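Local structure of mandelate racemase/muconate lactonizing protein (Thermobispora bispora, 3VC5) at residues A[51-56]-A[344-349]; A[68-71]-A[75-78]; A[168-173]-A[218-223]; A[244-249]-A[274-279]. The protein probably dehydrates D-glucarate to 5-dehydro-4-deoxy-D-glucarate, as a magnesium-dependent member of the mandelate racemase/muconate lactonizing enzyme family. One frame throughout, in Å; residues are numbered along the deposited sequence.

Contact 1. Residues A[51-56]-A[344-349]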
loop_
_atom_site.group_PDB
_atom_site.type_symbol
_atom_site.label_atom_id
_atom_site.label_comp_id
_atom_site.label_asym_id
_atom_site.label_seq_id
_atom_site.Cartn_x
_atom_site.Cartn_y
_atom_site.Cartn_z
ATOM N N ALA A 51 25.121 17.761 13.314
ATOM C CA ALA A 51 24.009 16.836 13.139
ATOM C C ALA A 51 24.622 15.470 12.794
ATOM O O ALA A 51 25.661 15.398 12.132
ATOM C CB ALA A 51 23.074 17.308 12.026
ATOM N N LEU A 52 24.002 14.396 13.283
ATOM C CA LEU A 52 24.522 13.037 13.100
ATOM C C LEU A 52 23.640 12.276 12.093
ATOM O O LEU A 52 22.414 12.457 12.057
ATOM C CB LEU A 52 24.430 12.303 14.439
ATOM C CG LEU A 52 25.091 13.001 15.644
ATOM C CD1 LEU A 52 24.936 12.178 16.918
ATOM C CD2 LEU A 52 26.567 13.318 15.374
ATOM N N ARG A 53 24.256 11.367 11.348
ATOM C CA ARG A 53 23.540 10.436 10.466
ATOM C C ARG A 53 24.319 9.136 10.443
ATOM O O ARG A 53 25.501 9.103 10.840
ATOM C CB ARG A 53 23.403 10.962 9.020
ATOM C CG ARG A 53 22.589 12.246 8.869
ATOM C CD ARG A 53 21.120 12.080 9.215
ATOM N NE ARG A 53 20.295 11.679 8.068
ATOM C CZ ARG A 53 18.972 11.515 8.152
ATOM N NH1 ARG A 53 18.372 11.717 9.323
ATOM N NH2 ARG A 53 18.252 11.124 7.091
ATOM N N THR A 54 23.686 8.092 9.916
ATOM C CA THR A 54 24.373 6.830 9.692
ATOM C C THR A 54 24.185 6.505 8.221
ATOM O O THR A 54 23.050 6.524 7.686
ATOM C CB THR A 54 23.760 5.681 10.537
ATOM O OG1 THR A 54 23.855 6.022 11.915
ATOM C CG2 THR A 54 24.528 4.376 10.294
ATOM N N ILE A 55 25.305 6.302 7.547
ATOM C CA ILE A 55 25.280 5.875 6.163
ATOM C C ILE A 55 25.409 4.359 6.075
ATOM O O ILE A 55 26.270 3.753 6.713
ATOM C CB ILE A 55 26.422 6.547 5.373
ATOM C CG1 ILE A 55 26.349 8.063 5.594
ATOM C CG2 ILE A 55 26.387 6.137 3.905
ATOM C CD1 ILE A 55 25.069 8.731 5.212
ATOM N N VAL A 56 24.547 3.754 5.269
ATOM C CA VAL A 56 24.608 2.313 5.066
ATOM C C VAL A 56 24.909 1.982 3.611
ATOM O O VAL A 56 24.324 2.566 2.701
ATOM C CB VAL A 56 23.230 1.665 5.456
ATOM C CG1 VAL A 56 23.152 0.206 5.013
ATOM C CG2 VAL A 56 23.004 1.815 6.952
ATOM N N GLY A 344 22.429 13.586 0.750
ATOM C CA GLY A 344 21.905 13.355 -0.584
ATOM C C GLY A 344 21.314 11.963 -0.820
ATOM O O GLY A 344 20.531 11.768 -1.743
ATOM N N ILE A 345 21.692 10.985 0.000
ATOM C CA ILE A 345 21.087 9.651 -0.129
ATOM C C ILE A 345 19.619 9.771 0.278
ATOM O O ILE A 345 18.715 9.356 -0.463
ATOM C CB ILE A 345 21.827 8.617 0.719
ATOM C CG1 ILE A 345 23.241 8.413 0.148
ATOM C CG2 ILE A 345 21.007 7.282 0.798
ATOM C CD1 ILE A 345 24.199 7.786 1.183
ATOM N N SER A 346 19.384 10.399 1.425
ATOM C CA SER A 346 18.001 10.676 1.885
ATOM C C SER A 346 17.276 11.555 0.860
ATOM O O SER A 346 16.123 11.296 0.540
ATOM C CB SER A 346 17.987 11.365 3.245
ATOM O OG SER A 346 18.245 10.392 4.233
ATOM N N LEU A 347 17.948 12.577 0.322
ATOM C CA LEU A 347 17.265 13.456 -0.663
ATOM C C LEU A 347 16.864 12.669 -1.910
ATOM O O LEU A 347 15.733 12.835 -2.419
ATOM C CB LEU A 347 18.130 14.649 -1.092
ATOM C CG LEU A 347 17.409 15.686 -1.981
ATOM C CD1 LEU A 347 16.183 16.289 -1.331
ATOM C CD2 LEU A 347 18.383 16.793 -2.370
ATOM N N ALA A 348 17.733 11.762 -2.375
ATOM C CA ALA A 348 17.404 10.951 -3.570
ATOM C C ALA A 348 16.187 10.069 -3.225
ATOM O O ALA A 348 15.235 9.974 -4.002
ATOM C CB ALA A 348 18.565 10.087 -3.975
ATOM N N ALA A 349 16.229 9.440 -2.043
ATOM C CA ALA A 349 15.138 8.539 -1.648
ATOM C C ALA A 349 13.803 9.294 -1.515
ATOM O O ALA A 349 12.770 8.829 -2.004
ATOM C CB ALA A 349 15.485 7.821 -0.382
#
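Ser346 OG is gripped from two sides of the domain boundary: Arg53 NH2 donates to it at 3.0 Å, and His313 NE2 is its second hydrogen-bond partner. The contact thereby joins the two domains of the enolase superfamily fold. Strand 50-60 is the middle strand of the three-stranded antiparallel sheet in the N-terminal domain, while helix 344-355 belongs to the (beta/alpha)7beta barrel and follows the strand that leads to His338, a predicted proton acceptor. The side chains of Arg53 and His338 are about 8 Å apart.

The hydroxyl oxygen lies at the edge of the guanidinium, exactly in its plane, but the N-H...O angle of 140° shows that the N-H does not aim straight at it. The arginine reaches the helix through two successive bends, chi2 -66° and chi3 -89°, which bring NH2 rather than NE up to the serine. NE is turned to Glu69 OE2 in a salt bridge, and the other oxygen of that carboxylate, OE1, accepts from Ser346 N. One second-shell glutamate thus ties the strand's arginine to the first turn of the helix, an arrangement that would be expected to fix the guanidinium's rotation and to balance its charge in a buried setting.

Beside this polar network lies a small apolar contact. The backbones are well separated, with Ile55 CA and Ile345 CA 8.5 Å apart, and the isoleucine side chains bridge the distance with single methyls, Ile55 CG2 resting on Ile345 CD1 at 3.9 Å.

Contact 2. Residues A[68-71]-A[75-78]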
loop_
_atom_site.group_PDB
_atom_site.type_symbol
_atom_site.label_atom_id
_atom_site.label_comp_id
_atom_site.label_asym_id
_atom_site.label_seq_id
_atom_site.Cartn_x
_atom_site.Cartn_y
_atom_site.Cartn_z
ATOM N N GLY A 68 21.831 3.612 1.790
ATOM C CA GLY A 68 20.724 4.065 2.653
ATOM C C GLY A 68 21.271 5.071 3.642
ATOM O O GLY A 68 22.486 5.184 3.831
ATOM N N GLU A 69 20.379 5.824 4.259
ATOM C CA GLU A 69 20.765 6.899 5.179
ATOM C C GLU A 69 19.725 6.984 6.284
ATOM O O GLU A 69 18.525 6.970 6.013
ATOM C CB GLU A 69 20.910 8.223 4.432
ATOM C CG GLU A 69 21.209 9.408 5.360
ATOM C CD GLU A 69 21.238 10.755 4.646
ATOM O OE1 GLU A 69 21.425 10.825 3.402
ATOM O OE2 GLU A 69 21.068 11.772 5.366
ATOM N N THR A 70 20.186 7.067 7.525
ATOM C CA THR A 70 19.268 7.076 8.658
ATOM C C THR A 70 19.876 7.928 9.783
ATOM O O THR A 70 20.905 8.597 9.586
ATOM C CB THR A 70 18.937 5.649 9.099
ATOM O OG1 THR A 70 17.928 5.675 10.121
ATOM C CG2 THR A 70 20.181 4.899 9.602
ATOM N N TYR A 71 19.247 7.926 10.954
ATOM C CA TYR A 71 19.664 8.759 12.095
ATOM C C TYR A 71 21.007 8.299 12.622
ATOM O O TYR A 71 21.382 7.123 12.431
ATOM C CB TYR A 71 18.637 8.592 13.228
ATOM C CG TYR A 71 17.259 8.854 12.726
ATOM C CD1 TYR A 71 16.848 10.139 12.359
ATOM C CD2 TYR A 71 16.340 7.811 12.605
ATOM C CE1 TYR A 71 15.568 10.371 11.849
ATOM C CE2 TYR A 71 15.047 8.044 12.131
ATOM C CZ TYR A 71 14.664 9.326 11.775
ATOM O OH TYR A 71 13.399 9.531 11.316
ATOM N N ALA A 75 21.981 5.032 20.242
ATOM C CA ALA A 75 21.175 3.837 20.435
ATOM C C ALA A 75 20.669 3.284 19.102
ATOM O O ALA A 75 20.614 2.050 18.883
ATOM C CB ALA A 75 20.025 4.117 21.391
ATOM N N HIS A 76 20.308 4.183 18.200
ATOM C CA HIS A 76 19.886 3.778 16.870
ATOM C C HIS A 76 21.046 3.187 16.078
ATOM O O HIS A 76 20.890 2.130 15.449
ATOM C CB HIS A 76 19.295 4.973 16.109
ATOM C CG HIS A 76 18.740 4.616 14.760
ATOM N ND1 HIS A 76 17.641 3.798 14.600
ATOM C CD2 HIS A 76 19.126 4.978 13.506
ATOM C CE1 HIS A 76 17.359 3.684 13.317
ATOM N NE2 HIS A 76 18.268 4.369 12.627
ATOM N N LEU A 77 22.176 3.901 16.049
ATOM C CA LEU A 77 23.375 3.408 15.392
ATOM C C LEU A 77 23.697 1.969 15.839
ATOM O O LEU A 77 24.050 1.102 15.016
ATOM C CB LEU A 77 24.553 4.340 15.710
ATOM C CG LEU A 77 25.951 3.896 15.284
ATOM C CD1 LEU A 77 26.047 3.707 13.759
ATOM C CD2 LEU A 77 26.974 4.959 15.782
ATOM N N GLU A 78 23.591 1.706 17.142
ATOM C CA GLU A 78 23.884 0.357 17.664
ATOM C C GLU A 78 22.951 -0.712 17.086
ATOM O O GLU A 78 23.382 -1.833 16.755
ATOM C CB GLU A 78 23.837 0.329 19.200
ATOM C CG GLU A 78 24.975 1.107 19.840
ATOM C CD GLU A 78 24.803 1.259 21.347
ATOM O OE1 GLU A 78 23.697 0.934 21.868
ATOM O OE2 GLU A 78 25.774 1.713 22.001
#
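His76 donates from NE2 to Thr70 OG1 at 2.8 Å, the shortest approach between strand residues 68-71 and helix residues 75-78. The hydroxyl is tilted 24° from the imidazole plane, slightly off the N-H direction. Thr70 presents this oxygen to the helix by setting OG1 anti to its own backbone N (chi1 -174°), while its methyl CG2 lies 3.6 Å from His76 NE2.

Packing is tight at this edge of the imidazole and over one face. Tyr71 O sits in the ring plane at the edge, 3.3 Å from His76 CD2, and Tyr71 CB is 3.7 Å from the same carbon. The phenol meets a face instead: Tyr71 CD2 stands 3.9 Å above the imidazole plane, displaced toward its rim. With the centroids of the Tyr71 and His76 rings 5.5 Å apart and the planes at 68°, this is a T-shaped stack with the tyrosine as the edge partner. The NE2 bond and the tyrosine edge over one face together would restrict the rotation of the histidine. The Tyr71 side chain lies about 6 Å from that of His338, a predicted proton acceptor.

The other side of the helix is loose by comparison. Ala75 and Glu78 are exposed to solvent, and the Glu78 side chain stays 9.9 Å from residues 68-71.

The contact folds helix 74-85 back against strand 65-71, the edge strand of the N-terminal antiparallel sheet. Tyr71 O is also bonded to Thr54 OG1 of the neighbouring strand 50-60, while Arg129 and Val130 of helix 123-146 pack against His76.

Contact 3. Residues A[168-173]-A[218-223]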
loop_
_atom_site.group_PDB
_atom_site.type_symbol
_atom_site.label_atom_id
_atom_site.label_comp_id
_atom_site.label_asym_id
_atom_site.label_seq_id
_atom_site.Cartn_x
_atom_site.Cartn_y
_atom_site.Cartn_z
ATOM N N LEU A 168 12.114 27.627 6.755
ATOM C CA LEU A 168 12.631 28.760 7.501
ATOM C C LEU A 168 12.639 28.473 9.003
ATOM O O LEU A 168 11.704 27.825 9.569
ATOM C CB LEU A 168 11.792 30.010 7.226
ATOM C CG LEU A 168 11.458 30.363 5.770
ATOM C CD1 LEU A 168 10.660 31.682 5.682
ATOM C CD2 LEU A 168 12.751 30.469 4.922
ATOM N N PHE A 169 13.657 29.023 9.651
ATOM C CA PHE A 169 13.825 28.914 11.085
ATOM C C PHE A 169 14.229 30.246 11.653
ATOM O O PHE A 169 15.059 30.943 11.062
ATOM C CB PHE A 169 14.982 27.982 11.431
ATOM C CG PHE A 169 14.700 26.510 11.192
ATOM C CD1 PHE A 169 14.794 25.959 9.920
ATOM C CD2 PHE A 169 14.372 25.677 12.259
ATOM C CE1 PHE A 169 14.561 24.577 9.703
ATOM C CE2 PHE A 169 14.116 24.290 12.056
ATOM C CZ PHE A 169 14.202 23.750 10.790
ATOM N N TYR A 170 13.725 30.556 12.838
ATOM C CA TYR A 170 14.401 31.541 13.664
ATOM C C TYR A 170 15.766 30.963 14.028
ATOM O O TYR A 170 15.899 29.755 14.242
ATOM C CB TYR A 170 13.593 31.850 14.919
ATOM C CG TYR A 170 12.254 32.474 14.654
ATOM C CD1 TYR A 170 12.144 33.840 14.356
ATOM C CD2 TYR A 170 11.087 31.728 14.759
ATOM C CE1 TYR A 170 10.914 34.422 14.137
ATOM C CE2 TYR A 170 9.844 32.310 14.556
ATOM C CZ TYR A 170 9.764 33.664 14.249
ATOM O OH TYR A 170 8.532 34.252 14.048
ATOM N N LYS A 171 16.802 31.796 14.001
ATOM C CA LYS A 171 18.134 31.315 14.336
ATOM C C LYS A 171 19.043 32.406 14.853
ATOM O O LYS A 171 18.864 33.581 14.524
ATOM C CB LYS A 171 18.775 30.653 13.109
ATOM C CG LYS A 171 19.025 31.647 11.943
ATOM C CD LYS A 171 19.618 30.961 10.699
ATOM C CE LYS A 171 21.048 30.428 10.941
ATOM N NZ LYS A 171 22.058 31.532 11.248
ATOM N N TRP A 172 20.002 32.017 15.687
ATOM C CA TRP A 172 21.050 32.940 16.106
ATOM C C TRP A 172 21.981 33.166 14.917
ATOM O O TRP A 172 21.908 32.427 13.927
ATOM C CB TRP A 172 21.825 32.378 17.289
ATOM C CG TRP A 172 20.968 32.105 18.478
ATOM C CD1 TRP A 172 19.823 32.774 18.846
ATOM C CD2 TRP A 172 21.199 31.116 19.486
ATOM N NE1 TRP A 172 19.318 32.235 20.017
ATOM C CE2 TRP A 172 20.149 31.224 20.434
ATOM C CE3 TRP A 172 22.188 30.147 19.684
ATOM C CZ2 TRP A 172 20.063 30.394 21.552
ATOM C CZ3 TRP A 172 22.104 29.330 20.807
ATOM C CH2 TRP A 172 21.044 29.458 21.722
ATOM N N ALA A 173 22.865 34.163 15.013
ATOM C CA ALA A 173 23.798 34.461 13.930
ATOM C C ALA A 173 24.812 33.320 13.788
ATOM O O ALA A 173 25.351 33.081 12.698
ATOM C CB ALA A 173 24.507 35.760 14.217
ATOM N N GLU A 218 1.943 35.398 18.872
ATOM C CA GLU A 218 1.582 36.595 18.105
ATOM C C GLU A 218 2.757 37.070 17.237
ATOM O O GLU A 218 2.552 37.582 16.139
ATOM C CB GLU A 218 1.032 37.721 18.988
ATOM C CG GLU A 218 2.011 38.268 20.006
ATOM C CD GLU A 218 1.908 37.557 21.347
ATOM O OE1 GLU A 218 1.441 36.384 21.372
ATOM O OE2 GLU A 218 2.292 38.181 22.368
ATOM N N GLN A 219 3.981 36.864 17.709
ATOM C CA GLN A 219 5.154 37.264 16.932
ATOM C C GLN A 219 5.366 36.361 15.706
ATOM O O GLN A 219 5.848 36.807 14.650
ATOM C CB GLN A 219 6.396 37.263 17.822
ATOM C CG GLN A 219 6.415 38.362 18.869
ATOM C CD GLN A 219 7.620 38.271 19.796
ATOM O OE1 GLN A 219 8.734 37.959 19.363
ATOM N NE2 GLN A 219 7.409 38.556 21.069
ATOM N N GLU A 220 5.021 35.085 15.852
ATOM C CA GLU A 220 5.169 34.136 14.761
ATOM C C GLU A 220 4.073 34.348 13.743
ATOM O O GLU A 220 4.315 34.241 12.540
ATOM C CB GLU A 220 5.201 32.708 15.314
ATOM C CG GLU A 220 6.362 32.548 16.320
ATOM C CD GLU A 220 6.645 31.110 16.752
ATOM O OE1 GLU A 220 5.709 30.276 16.717
ATOM O OE2 GLU A 220 7.799 30.850 17.197
ATOM N N ALA A 221 2.871 34.677 14.214
ATOM C CA ALA A 221 1.802 35.079 13.300
ATOM C C ALA A 221 2.218 36.318 12.487
ATOM O O ALA A 221 1.942 36.400 11.287
ATOM C CB ALA A 221 0.495 35.321 14.049
ATOM N N GLU A 222 2.871 37.275 13.146
ATOM C CA GLU A 222 3.359 38.475 12.471
ATOM C C GLU A 222 4.333 38.123 11.345
ATOM O O GLU A 222 4.265 38.712 10.253
ATOM C CB GLU A 222 4.080 39.398 13.453
ATOM C CG GLU A 222 3.202 40.205 14.369
ATOM C CD GLU A 222 4.025 41.186 15.177
ATOM O OE1 GLU A 222 4.945 41.802 14.592
ATOM O OE2 GLU A 222 3.763 41.335 16.389
ATOM N N ALA A 223 5.248 37.181 11.622
ATOM C CA ALA A 223 6.220 36.724 10.624
ATOM C C ALA A 223 5.508 36.072 9.438
ATOM O O ALA A 223 5.856 36.297 8.272
ATOM C CB ALA A 223 7.181 35.743 11.242
HETATM O O HOH W 1 8.511 36.918 14.483
#
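The backbones of Tyr170 and Glu220 stay 9.7 Å apart at their CA atoms, the closest such pair between residues 168-173 and 218-223, and the length of the tyrosine side chain fills the interval. The setting is the (beta/alpha)7beta barrel: Tyr170 follows strand 161-169, and helix 217-230 follows the adjacent parallel strand 208-211, which ends at Lys211, a predicted proton acceptor about 6 Å from Tyr170, side chain to side chain.

The phenol meets the helix hydroxyl first. Tyr170 OH comes within 3.4 Å of Glu220 CA and 3.5 Å of Ala223 CB, so it sits against one turn of the helix. The extended glutamate chain crosses the phenol at a slant, bringing Glu220 OE2 to 3.6 Å from Tyr170 CE2 with the carboxylate and ring planes only 13° apart. This oxygen is held elsewhere: OE2 accepts from the amides of Val214 and Phe215, and OE1 from that of Gly213, three amide bonds that would hold the carboxylate in this orientation. Phe215 also makes an edge-to-face pair with Tyr170.

The polar link between tyrosine and helix runs through a water. A phenylalanine here, lacking the hydroxyl, would probably leave this water without one of its two mates and open a small gap against Glu220 CA and the Ala223 methyl. Gln219 O already accepts the helical bond from Ala223 N at 3.1 Å; it takes a second hydrogen from the water, which lies 2.7 Å from Gln219 O and 2.7 Å from Tyr170 OH.

Contact 4. Residues A[244-249]-A[274-279]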
loop_
_atom_site.group_PDB
_atom_site.type_symbol
_atom_site.label_atom_id
_atom_site.label_comp_id
_atom_site.label_asym_id
_atom_site.label_seq_id
_atom_site.Cartn_x
_atom_site.Cartn_y
_atom_site.Cartn_z
ATOM N N TRP A 244 1.716 24.904 21.670
ATOM C CA TRP A 244 0.567 25.738 22.065
ATOM C C TRP A 244 -0.526 24.930 22.755
ATOM O O TRP A 244 -0.678 23.725 22.492
ATOM C CB TRP A 244 -0.066 26.462 20.872
ATOM C CG TRP A 244 0.889 27.314 20.071
ATOM C CD1 TRP A 244 2.089 27.831 20.488
ATOM C CD2 TRP A 244 0.707 27.758 18.719
ATOM N NE1 TRP A 244 2.679 28.552 19.458
ATOM C CE2 TRP A 244 1.838 28.540 18.374
ATOM C CE3 TRP A 244 -0.302 27.580 17.770
ATOM C CZ2 TRP A 244 1.976 29.143 17.113
ATOM C CZ3 TRP A 244 -0.156 28.180 16.513
ATOM C CH2 TRP A 244 0.974 28.950 16.204
ATOM N N THR A 245 -1.310 25.614 23.589
ATOM C CA THR A 245 -2.522 25.048 24.147
ATOM C C THR A 245 -3.586 24.993 23.062
ATOM O O THR A 245 -3.447 25.603 21.990
ATOM C CB THR A 245 -3.066 25.931 25.285
ATOM O OG1 THR A 245 -3.427 27.210 24.755
ATOM C CG2 THR A 245 -2.026 26.108 26.372
ATOM N N VAL A 246 -4.668 24.280 23.338
ATOM C CA VAL A 246 -5.781 24.234 22.409
ATOM C C VAL A 246 -6.372 25.642 22.173
ATOM O O VAL A 246 -6.589 26.065 21.016
ATOM C CB VAL A 246 -6.863 23.261 22.947
ATOM C CG1 VAL A 246 -8.172 23.425 22.195
ATOM C CG2 VAL A 246 -6.340 21.806 22.842
ATOM N N GLU A 247 -6.606 26.364 23.255
ATOM C CA GLU A 247 -7.170 27.704 23.202
ATOM C C GLU A 247 -6.332 28.624 22.332
ATOM O O GLU A 247 -6.835 29.256 21.470
ATOM C CB GLU A 247 -7.325 28.266 24.624
ATOM C CG GLU A 247 -8.422 29.340 24.765
ATOM C CD GLU A 247 -8.379 30.202 26.064
ATOM O OE1 GLU A 247 -8.612 31.417 25.975
ATOM O OE2 GLU A 247 -8.137 29.680 27.161
ATOM N N THR A 248 -5.035 28.651 22.565
ATOM C CA THR A 248 -4.130 29.482 21.770
ATOM C C THR A 248 -4.114 29.079 20.308
ATOM O O THR A 248 -4.089 29.941 19.410
ATOM C CB THR A 248 -2.722 29.459 22.392
ATOM O OG1 THR A 248 -2.785 30.145 23.649
ATOM C CG2 THR A 248 -1.691 30.124 21.497
ATOM N N SER A 249 -4.093 27.770 20.066
ATOM C CA SER A 249 -4.080 27.276 18.703
ATOM C C SER A 249 -5.283 27.760 17.918
ATOM O O SER A 249 -5.166 28.095 16.736
ATOM C CB SER A 249 -4.052 25.745 18.661
ATOM O OG SER A 249 -2.895 25.273 19.323
ATOM N N ALA A 274 -7.528 17.301 17.457
ATOM C CA ALA A 274 -8.886 17.145 16.907
ATOM C C ALA A 274 -9.776 18.327 17.328
ATOM O O ALA A 274 -10.568 18.817 16.541
ATOM C CB ALA A 274 -9.495 15.842 17.346
ATOM N N ARG A 275 -9.638 18.770 18.559
ATOM C CA ARG A 275 -10.401 19.906 19.049
ATOM C C ARG A 275 -10.037 21.178 18.352
ATOM O O ARG A 275 -10.895 21.949 18.039
ATOM C CB ARG A 275 -10.235 20.080 20.530
ATOM C CG ARG A 275 -10.734 18.919 21.286
ATOM C CD ARG A 275 -11.067 19.261 22.655
ATOM N NE ARG A 275 -9.973 19.413 23.566
ATOM C CZ ARG A 275 -9.837 20.452 24.378
ATOM N NH1 ARG A 275 -8.847 20.525 25.207
ATOM N NH2 ARG A 275 -10.692 21.441 24.362
ATOM N N VAL A 276 -8.754 21.388 18.107
ATOM C CA VAL A 276 -8.325 22.559 17.324
ATOM C C VAL A 276 -8.847 22.477 15.888
ATOM O O VAL A 276 -9.381 23.465 15.341
ATOM C CB VAL A 276 -6.778 22.714 17.351
ATOM C CG1 VAL A 276 -6.293 23.816 16.377
ATOM C CG2 VAL A 276 -6.297 22.992 18.782
ATOM N N ALA A 277 -8.715 21.302 15.269
ATOM C CA ALA A 277 -9.042 21.174 13.852
ATOM C C ALA A 277 -10.494 21.542 13.566
ATOM O O ALA A 277 -10.822 22.092 12.511
ATOM C CB ALA A 277 -8.748 19.770 13.354
ATOM N N ALA A 278 -11.366 21.218 14.512
ATOM C CA ALA A 278 -12.794 21.465 14.379
ATOM C C ALA A 278 -13.127 22.955 14.446
ATOM O O ALA A 278 -14.238 23.372 14.071
ATOM C CB ALA A 278 -13.554 20.698 15.471
ATOM N N GLU A 279 -12.180 23.762 14.924
ATOM C CA GLU A 279 -12.478 25.194 15.212
ATOM C C GLU A 279 -11.592 26.201 14.449
ATOM O O GLU A 279 -11.679 27.424 14.675
ATOM C CB GLU A 279 -12.377 25.459 16.710
ATOM C CG GLU A 279 -13.419 24.695 17.521
ATOM C CD GLU A 279 -14.831 25.174 17.240
ATOM O OE1 GLU A 279 -14.992 26.210 16.550
ATOM O OE2 GLU A 279 -15.787 24.516 17.707
#
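Val246 lies over a face of the Arg275 guanidinium, the two side chains crossing at about a right angle. Val246 CG1 stands 3.8 Å above the Arg275 guanidinium plane, displaced toward its rim, and the other methyl is close to one nitrogen, with Val246 CG2 3.7 Å from Arg275 NH1. A bend at chi3 (-77°) turns the end of the arginine across the valine.

Val246 and Val276 are oriented differently, sliding past each other in opposite directions with Val246 CG1 and Val276 CG2 3.9 Å apart. With chi1 at 166°, Val246 CG1 points away from the valine's own N and serves both partners. An alanine in its place, lacking both methyls, is likely to open a gap beside Val276 CG2 and to take the valine's cover from the Arg275 guanidinium.

Deeper in, Val276 straddles Ser249: its CG2 and CG1 lie 3.6 and 3.7 Å from Ser249 CB. The serine hydroxyl turns back instead, donating to Thr245 O at 2.7 Å from the face opposite that used by Ser249 N. Thr245 is the N-cap, its OG1 accepting from Thr248 N at 3.1 Å.

Pro266 and Thr267 also touch Ser249. Close approach of Val246 CA and Val276 CA, 5.9 Å, is the packing of consecutive outer helices, 246-255 and 270-277, around a (beta/alpha)7beta barrel.

From the N terminus, strand 50-60 opens contact 1, which closes only at helix 344-355 and so encloses the other three contacts. Contact 2 closes first, a short turn from strand 65-71 into helix 74-85. Contacts 3 and 4 follow in series within the barrel, the first linking the end of strand 161-169 to helix 217-230, the second pairing helices 246-255 and 270-277. None of the loops cross. Contacts 1 and 2 meet through neighbouring strands of the N-terminal sheet; contacts 3 and 4 meet where Glu220 OE1 lies 3.9 Å from Trp244 CZ2. The centres of contacts 1 and 3 are about 28 Å apart, on opposite sides of the chain's centre.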